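Local coordinates for probable quinone reductase Qor (NADPH:quinone reductase) (Zeta-crystallin homolog protein) (PDB 4RVU), which binds NADPH and probably transfers its electrons to quinones, as a zeta-crystallin-like member of the medium-chain, alcohol dehydrogenase-related reductases, at residues 206-209 with 210-214. Residues are numbered along the deposited sequence; the frame is centred on the assembly and turned at random.
Sequences GRVR and ELTGG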
loop_
_atom_site.group_PDB
_atom_site.type_symbol
_atom_site.label_atom_id
_atom_site.label_comp_id
_atom_site.label_asym_id
_atom_site.label_seq_id
_atom_site.Cartn_x
_atom_site.Cartn_y
_atom_site.Cartn_z
ATOM N N GLY A 206 6.212 21.074 -1.975
ATOM C CA GLY A 206 5.802 22.367 -1.451
ATOM C C GLY A 206 4.671 23.011 -2.253
ATOM O O GLY A 206 3.731 23.556 -1.669
ATOM N N ARG A 207 4.751 22.940 -3.581
ATOM C CA ARG A 207 3.683 23.477 -4.438
ATOM C C ARG A 207 2.360 22.796 -4.092
ATOM O O ARG A 207 1.348 23.451 -3.827
ATOM C CB ARG A 207 3.995 23.233 -5.915
ATOM C CG ARG A 207 5.460 23.333 -6.281
ATOM C CD ARG A 207 5.949 24.770 -6.258
ATOM N NE ARG A 207 5.897 25.377 -7.585
ATOM C CZ ARG A 207 4.836 26.015 -8.071
ATOM N NH1 ARG A 207 3.737 26.131 -7.333
ATOM N NH2 ARG A 207 4.870 26.538 -9.293
ATOM N N VAL A 208 2.389 21.466 -4.084
ATOM C CA VAL A 208 1.222 20.663 -3.723
ATOM C C VAL A 208 0.708 20.989 -2.320
ATOM O O VAL A 208 -0.502 21.122 -2.121
ATOM C CB VAL A 208 1.530 19.155 -3.858
ATOM C CG1 VAL A 208 0.328 18.309 -3.433
ATOM C CG2 VAL A 208 1.939 18.839 -5.296
ATOM N N ARG A 209 1.621 21.122 -1.350
ATOM C CA ARG A 209 1.230 21.500 0.005
ATOM C C ARG A 209 0.571 22.882 0.013
ATOM O O ARG A 209 -0.457 23.077 0.664
ATOM C CB ARG A 209 2.430 21.483 0.965
ATOM C CG ARG A 209 3.147 20.139 1.062
ATOM C CD ARG A 209 2.917 19.389 2.366
ATOM N NE ARG A 209 3.445 18.026 2.275
ATOM C CZ ARG A 209 2.788 16.936 2.658
ATOM N NH1 ARG A 209 1.578 17.038 3.191
ATOM N NH2 ARG A 209 3.345 15.744 2.511
ATOM N N GLU A 210 1.164 23.822 -0.717
ATOM C CA GLU A 210 0.598 25.166 -0.855
ATOM C C GLU A 210 -0.865 25.098 -1.271
ATOM O O GLU A 210 -1.720 25.786 -0.703
ATOM C CB GLU A 210 1.400 25.995 -1.869
ATOM C CG GLU A 210 0.852 27.406 -2.101
ATOM C CD GLU A 210 1.686 28.220 -3.071
ATOM O OE1 GLU A 210 2.416 27.621 -3.893
ATOM O OE2 GLU A 210 1.610 29.467 -3.015
ATOM N N LEU A 211 -1.154 24.233 -2.244
ATOM C CA LEU A 211 -2.490 24.139 -2.821
ATOM C C LEU A 211 -3.474 23.420 -1.917
ATOM O O LEU A 211 -4.687 23.586 -2.057
ATOM C CB LEU A 211 -2.422 23.419 -4.170
ATOM C CG LEU A 211 -1.574 24.113 -5.225
ATOM C CD1 LEU A 211 -1.328 23.181 -6.400
ATOM C CD2 LEU A 211 -2.273 25.388 -5.684
ATOM N N THR A 212 -2.950 22.609 -1.002
ATOM C CA THR A 212 -3.781 21.769 -0.160
ATOM C C THR A 212 -3.711 22.216 1.296
ATOM O O THR A 212 -4.208 21.523 2.195
ATOM C CB THR A 212 -3.351 20.292 -0.250
ATOM O OG1 THR A 212 -1.928 20.194 -0.103
ATOM C CG2 THR A 212 -3.749 19.696 -1.602
ATOM N N GLY A 213 -3.079 23.368 1.523
ATOM C CA GLY A 213 -2.967 23.924 2.864
ATOM C C GLY A 213 -2.000 23.170 3.757
ATOM O O GLY A 213 -2.196 23.082 4.967
ATOM N N GLY A 214 -0.941 22.637 3.160
ATOM C CA GLY A 214 0.036 21.865 3.905
ATOM C C GLY A 214 -0.340 20.399 4.053
ATOM O O GLY A 214 0.523 19.570 4.351
#
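Helix 201-212 ends in a Schellman motif, in which R209 O takes bonds from T212 N and G214 N and G213, between them, has a positive phi of 72°. The two amides grip this carbonyl oxygen from opposite faces of its plane. T212 N lies 3.0 Å from R209 O; on the other face G214 N lies 2.6 Å from R209 O, in a nearly straight bond. Just before this the i to i+4 bonding is regular, E210 N giving to G206 O and L211 N to R207 O, whereas the bond from T212 N to V208 O is weak.

The R209 side chain closes the turn a second time. Its CG lies beside the backbone N and the chain bends at chi2 (-108°), which swings the guanidinium over to G214, where NH1 donates to G214 O at 3.0 Å; G214 O sits at the edge of the guanidinium, a little tilted out of its plane. R209 NH2 is held by L236 O and A234 O, so the group is pinned at two of its nitrogens. T212 OG1 donates a hydrogen bond to V208 O, 2.6 Å away, and accepts one from G216 N; it thus ties the last helical turn to the chain beyond. On the outer side, R207 and the extended E210 run alongside each other, R207 NH1 and E210 OE1 forming only a long salt bridge of 4.0 Å.

The inner face of the helix packs on the edge strand 193-195 of the parallel Rossmann sheet, V208 against L195 and L211 against V193. From here the chain leads into strand 217-222, while R209 reaches the end of helix 229-234.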